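Local coordinates for sialidase domain-containing protein (Dyadobacter fermentans, PDB 5HX0), which is of unknown function but, with its BNR-repeat, sialidase-like beta-propeller fold, may bind or hydrolyse sialic acid-type glycans, at residues P193-T198 / D228-N233; K234-L239 / V255-K260. One frame throughout, in Å; residues are numbered along the deposited sequence.

Both contacts reach one four-stranded antiparallel sheet, strands 213-214, 220-229, 234-242 and 250-256, consistent with a blade of the propeller, and their centres lie about 12 Å apart. They follow one another along the chain. Contact 1 sets residues 193-198, part of the loop leading into the sheet, against the end of strand 220-229 and the turn after it; contact 2 begins at the next residue, pairing strand 234-242 with the outermost strand 250-256 and its continuation. Asp228 ties the two middle strands to each other, its carboxylate forming a salt bridge with Lys234 through OD1 and probably a hydrogen bond with Ser236 through OD2, while the loop reaches them through Ile195 and Pro193, which packs on His238.

Contact 1. Residues P193-T198 / D228-N233; sequences PEINYT and DRQSPN
Ile195 points its side chain at the backbone of 228-230 and carries most of the contact. Its CD1 meets Gln230 CB at 3.7 Å; the two side chains cross at about a right angle, and the contact is made at the base of the glutamine. With chi1 at 69° CG1 is flanked by both backbone neighbours of CA, and the extended chi2 carries CD1 out to Gln230; CG2 makes a looser contact, 4.2 Å, with Asp228 C. The strand end here is a classic beta bulge, Asp228 and Arg229 both facing Lys234, at the hairpin turn between strands 220-229 and 234-242 of a propeller blade. Beside it Pro193 O receives a CA-H...O contact from Asp228 CA at 3.5 Å, and water 1 gives it a hydrogen bond of 2.7 Å while reaching Asp228 O only weakly. Asp228 CB touches Pro193 O, while its carboxylate is held by Lys234 and Ser236. Within the turn, Arg229 NE donates to Pro232 O at 3.2 Å, the oxygen lying in the guanidinium plane. On the loop side, Glu194 OE2 uses its anti lone pair to accept from Asn196 N at 2.9 Å, and OE1 accepts from Thr227 N.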
loop_
_atom_site.group_PDB
_atom_site.type_symbol
_atom_site.label_atom_id
_atom_site.label_comp_id
_atom_site.label_asym_id
_atom_site.label_seq_id
_atom_site.Cartn_x
_atom_site.Cartn_y
_atom_site.Cartn_z
ATOM N N PRO A 193 17.966 20.720 -15.303
ATOM C CA PRO A 193 17.051 20.849 -16.454
ATOM C C PRO A 193 15.579 20.673 -16.119
ATOM O O PRO A 193 14.734 21.165 -16.873
ATOM C CB PRO A 193 17.533 19.747 -17.407
ATOM C CG PRO A 193 18.979 19.575 -17.053
ATOM C CD PRO A 193 19.025 19.727 -15.565
ATOM N N GLU A 194 15.241 19.991 -15.028
ATOM C CA GLU A 194 13.851 19.683 -14.691
ATOM C C GLU A 194 13.133 20.915 -14.145
ATOM O O GLU A 194 13.577 21.508 -13.160
ATOM C CB GLU A 194 13.815 18.558 -13.650
ATOM C CG GLU A 194 12.452 18.309 -13.018
ATOM C CD GLU A 194 11.448 17.774 -14.040
ATOM O OE1 GLU A 194 11.739 16.725 -14.655
ATOM O OE2 GLU A 194 10.390 18.407 -14.248
ATOM N N ILE A 195 11.990 21.259 -14.740
ATOM C CA ILE A 195 11.286 22.467 -14.323
ATOM C C ILE A 195 10.209 22.250 -13.270
ATOM O O ILE A 195 9.787 23.229 -12.643
ATOM C CB ILE A 195 10.605 23.172 -15.510
ATOM C CG1 ILE A 195 9.432 22.317 -16.013
ATOM C CG2 ILE A 195 11.646 23.528 -16.604
ATOM C CD1 ILE A 195 8.675 22.913 -17.174
ATOM N N ASN A 196 9.735 21.021 -13.074
ATOM C CA ASN A 196 8.540 20.805 -12.263
ATOM C C ASN A 196 8.839 20.800 -10.763
ATOM O O ASN A 196 9.962 20.531 -10.319
ATOM C CB ASN A 196 7.870 19.482 -12.626
ATOM C CG ASN A 196 7.216 19.525 -13.968
ATOM O OD1 ASN A 196 7.553 18.747 -14.860
ATOM N ND2 ASN A 196 6.288 20.448 -14.136
ATOM N N TYR A 197 7.795 21.114 -9.989
ATOM C CA TYR A 197 7.700 20.816 -8.566
ATOM C C TYR A 197 6.779 19.619 -8.360
ATOM O O TYR A 197 5.854 19.393 -9.144
ATOM C CB TYR A 197 7.159 22.025 -7.782
ATOM C CG TYR A 197 8.116 23.200 -7.806
ATOM C CD1 TYR A 197 9.137 23.299 -6.867
ATOM C CD2 TYR A 197 8.020 24.181 -8.780
ATOM C CE1 TYR A 197 10.043 24.349 -6.888
ATOM C CE2 TYR A 197 8.923 25.249 -8.811
ATOM C CZ TYR A 197 9.929 25.322 -7.858
ATOM O OH TYR A 197 10.832 26.364 -7.862
ATOM N N THR A 198 7.030 18.857 -7.289
ATOM C CA THR A 198 6.147 17.748 -6.937
ATOM C C THR A 198 4.803 18.255 -6.411
ATOM O O THR A 198 4.627 19.431 -6.103
ATOM C CB THR A 198 6.754 16.863 -5.849
ATOM O OG1 THR A 198 6.676 17.543 -4.586
ATOM C CG2 THR A 198 8.209 16.501 -6.153
ATOM N N ASP A 228 12.025 19.764 -19.597
ATOM C CA ASP A 228 12.798 20.987 -19.748
ATOM C C ASP A 228 12.061 22.088 -20.498
ATOM O O ASP A 228 12.612 23.176 -20.660
ATOM C CB ASP A 228 14.158 20.712 -20.413
ATOM C CG ASP A 228 14.064 20.012 -21.761
ATOM O OD1 ASP A 228 12.985 19.955 -22.391
ATOM O OD2 ASP A 228 15.131 19.516 -22.190
ATOM N N ARG A 229 10.828 21.847 -20.929
ATOM C CA ARG A 229 9.980 22.877 -21.509
ATOM C C ARG A 229 8.544 22.514 -21.176
ATOM O O ARG A 229 8.190 21.333 -21.164
ATOM C CB ARG A 229 10.166 22.992 -23.033
ATOM C CG ARG A 229 9.199 23.966 -23.711
ATOM C CD ARG A 229 9.641 24.276 -25.126
ATOM N NE ARG A 229 9.346 23.189 -26.060
ATOM C CZ ARG A 229 9.998 23.005 -27.209
ATOM N NH1 ARG A 229 10.990 23.821 -27.551
ATOM N NH2 ARG A 229 9.667 22.005 -28.013
ATOM N N GLN A 230 7.724 23.525 -20.911
ATOM C CA GLN A 230 6.379 23.231 -20.440
ATOM C C GLN A 230 5.347 23.217 -21.561
ATOM O O GLN A 230 4.469 22.347 -21.572
ATOM C CB GLN A 230 5.978 24.244 -19.378
ATOM C CG GLN A 230 4.654 23.948 -18.734
ATOM C CD GLN A 230 4.302 24.969 -17.676
ATOM O OE1 GLN A 230 5.100 25.858 -17.362
ATOM N NE2 GLN A 230 3.103 24.855 -17.125
ATOM N N SER A 231 5.416 24.167 -22.492
ATOM C CA SER A 231 4.466 24.202 -23.607
ATOM C C SER A 231 5.158 24.550 -24.919
ATOM O O SER A 231 5.664 25.657 -25.091
ATOM C CB SER A 231 3.342 25.198 -23.338
ATOM O OG SER A 231 2.656 24.880 -22.145
ATOM N N PRO A 232 5.197 23.584 -25.848
ATOM C CA PRO A 232 4.689 22.236 -25.584
ATOM C C PRO A 232 5.660 21.429 -24.705
ATOM O O PRO A 232 6.849 21.753 -24.664
ATOM C CB PRO A 232 4.569 21.632 -26.986
ATOM C CG PRO A 232 5.663 22.295 -27.757
ATOM C CD PRO A 232 5.794 23.701 -27.192
ATOM N N ASN A 233 5.138 20.431 -23.993
ATOM C CA ASN A 233 5.958 19.580 -23.134
ATOM C C ASN A 233 7.144 19.003 -23.907
ATOM O O ASN A 233 6.992 18.520 -25.030
ATOM C CB ASN A 233 5.086 18.454 -22.565
ATOM C CG ASN A 233 5.850 17.525 -21.646
ATOM O OD1 ASN A 233 6.481 16.561 -22.095
ATOM N ND2 ASN A 233 5.795 17.803 -20.348
HETATM O O HOH W 1 15.148 23.411 -18.261
#

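Contact 2. Residues K234-L239 / V255-K260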
loop_
_atom_site.group_PDB
_atom_site.type_symbol
_atom_site.label_atom_id
_atom_site.label_comp_id
_atom_site.label_asym_id
_atom_site.label_seq_id
_atom_site.Cartn_x
_atom_site.Cartn_y
_atom_site.Cartn_z
ATOM N N LYS A 234 8.335 19.085 -23.316
ATOM C CA LYS A 234 9.501 18.407 -23.869
ATOM C C LYS A 234 10.326 17.815 -22.737
ATOM O O LYS A 234 10.454 18.421 -21.667
ATOM C CB LYS A 234 10.383 19.344 -24.714
ATOM C CG LYS A 234 11.380 18.593 -25.617
ATOM C CD LYS A 234 12.137 19.557 -26.527
ATOM C CE LYS A 234 12.932 20.549 -25.717
ATOM N NZ LYS A 234 14.176 19.938 -25.106
ATOM N N THR A 235 10.887 16.631 -22.982
ATOM C CA THR A 235 11.806 15.994 -22.054
ATOM C C THR A 235 13.142 15.728 -22.732
ATOM O O THR A 235 13.226 15.568 -23.963
ATOM C CB THR A 235 11.241 14.664 -21.483
ATOM O OG1 THR A 235 10.992 13.726 -22.547
ATOM C CG2 THR A 235 9.958 14.901 -20.691
ATOM N N SER A 236 14.185 15.671 -21.907
ATOM C CA SER A 236 15.533 15.315 -22.338
ATOM C C SER A 236 16.112 14.308 -21.348
ATOM O O SER A 236 15.598 14.140 -20.239
ATOM C CB SER A 236 16.436 16.567 -22.431
ATOM O OG SER A 236 16.403 17.259 -21.189
ATOM N N ASN A 237 17.190 13.638 -21.757
ATOM C CA ASN A 237 17.853 12.623 -20.949
ATOM C C ASN A 237 19.196 13.138 -20.446
ATOM O O ASN A 237 19.896 13.894 -21.136
ATOM C CB ASN A 237 18.082 11.324 -21.740
ATOM C CG ASN A 237 16.812 10.490 -21.891
ATOM O OD1 ASN A 237 16.512 10.008 -22.979
ATOM N ND2 ASN A 237 16.058 10.326 -20.797
ATOM N N HIS A 238 19.553 12.682 -19.250
ATOM C CA HIS A 238 20.718 13.140 -18.511
ATOM C C HIS A 238 21.272 11.950 -17.740
ATOM O O HIS A 238 20.505 11.125 -17.237
ATOM C CB HIS A 238 20.322 14.297 -17.579
ATOM C CG HIS A 238 19.629 15.403 -18.307
ATOM N ND1 HIS A 238 20.317 16.445 -18.892
ATOM C CD2 HIS A 238 18.331 15.572 -18.647
ATOM C CE1 HIS A 238 19.465 17.235 -19.522
ATOM N NE2 HIS A 238 18.254 16.727 -19.396
ATOM N N LEU A 239 22.596 11.838 -17.687
ATOM C CA LEU A 239 23.242 10.736 -16.985
ATOM C C LEU A 239 23.518 11.118 -15.532
ATOM O O LEU A 239 24.202 12.115 -15.265
ATOM C CB LEU A 239 24.545 10.347 -17.678
ATOM C CG LEU A 239 25.365 9.231 -17.017
ATOM C CD1 LEU A 239 24.605 7.914 -17.026
ATOM C CD2 LEU A 239 26.709 9.083 -17.712
ATOM N N VAL A 255 22.483 13.620 -22.003
ATOM C CA VAL A 255 22.574 12.430 -22.856
ATOM C C VAL A 255 21.928 12.654 -24.216
ATOM O O VAL A 255 22.487 12.284 -25.249
ATOM C CB VAL A 255 21.948 11.211 -22.140
ATOM C CG1 VAL A 255 21.773 10.044 -23.128
ATOM C CG2 VAL A 255 22.806 10.800 -20.937
ATOM N N ALA A 256 20.723 13.214 -24.240
ATOM C CA ALA A 256 20.030 13.473 -25.497
ATOM C C ALA A 256 19.090 14.643 -25.272
ATOM O O ALA A 256 18.233 14.589 -24.384
ATOM C CB ALA A 256 19.251 12.248 -25.991
ATOM N N VAL A 257 19.278 15.704 -26.054
ATOM C CA VAL A 257 18.486 16.931 -25.965
ATOM C C VAL A 257 18.232 17.419 -27.384
ATOM O O VAL A 257 19.137 17.404 -28.229
ATOM C CB VAL A 257 19.197 18.037 -25.147
ATOM C CG1 VAL A 257 18.263 19.206 -24.896
ATOM C CG2 VAL A 257 19.745 17.501 -23.837
ATOM N N ASP A 258 17.003 17.848 -27.654
ATOM C CA ASP A 258 16.671 18.404 -28.956
ATOM C C ASP A 258 15.677 19.537 -28.772
ATOM O O ASP A 258 14.930 19.566 -27.797
ATOM C CB ASP A 258 16.070 17.356 -29.891
ATOM C CG ASP A 258 15.947 17.861 -31.311
ATOM O OD1 ASP A 258 16.995 18.084 -31.934
ATOM O OD2 ASP A 258 14.817 18.053 -31.794
ATOM N N GLU A 259 15.648 20.456 -29.742
ATOM C CA GLU A 259 14.706 21.572 -29.663
ATOM C C GLU A 259 13.265 21.108 -29.797
ATOM O O GLU A 259 12.366 21.728 -29.219
ATOM C CB GLU A 259 15.006 22.617 -30.742
ATOM C CG GLU A 259 16.230 23.467 -30.467
ATOM C CD GLU A 259 16.140 24.207 -29.143
ATOM O OE1 GLU A 259 15.026 24.646 -28.773
ATOM O OE2 GLU A 259 17.186 24.344 -28.469
ATOM N N LYS A 260 13.018 20.046 -30.557
ATOM C CA LYS A 260 11.650 19.580 -30.771
ATOM C C LYS A 260 11.400 18.168 -30.272
ATOM O O LYS A 260 10.350 17.908 -29.695
ATOM C CB LYS A 260 11.290 19.655 -32.263
ATOM C CG LYS A 260 11.120 21.079 -32.760
ATOM C CD LYS A 260 10.701 21.132 -34.215
ATOM C CE LYS A 260 10.826 22.552 -34.752
ATOM N NZ LYS A 260 12.218 23.091 -34.611
HETATM O O HOH W 2 14.648 17.137 -25.902
#
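The two backbones run antiparallel, 172° apart end to end, and join at Asn237 and Ala256. Asn237 N donates to Ala256 O at 3.0 Å, nearly straight. Asn237 O accepts from both Val255 N (2.7 Å) and Ala256 N (3.3 Å), which approach from the same face of its carbonyl plane. The methyls of Val255 divide between two residues of the partner strand: CG2 lies against Leu239 CB at 3.7 Å, CG1 faces Asn237 CB. Further along, Ser236 CB touches both Ala256 O (3.3 Å) and Val257 CG2. Ser236 OG accepts from His238 NE2 at 2.6 Å, tilted 21° from the imidazole plane, and has Asp228 as a second partner. Past the Asn237-Ala256 pair Lys234 spans the widening gap. Its chain leaves CB extended and bends at chi3 and chi4, laying CD and CE against Asp258 O before NZ bonds to that oxygen at 2.8 Å. Water 2, 2.9 Å from Lys234 NZ, also takes the N-H of Asp258. Asp258 OD2 accepts from Lys260 N, closing an Asx turn, and from Val261 N. With Val255 and Ala256 both opposite Asn237, this is a classic beta bulge at the end of the outermost strand of a beta-propeller blade.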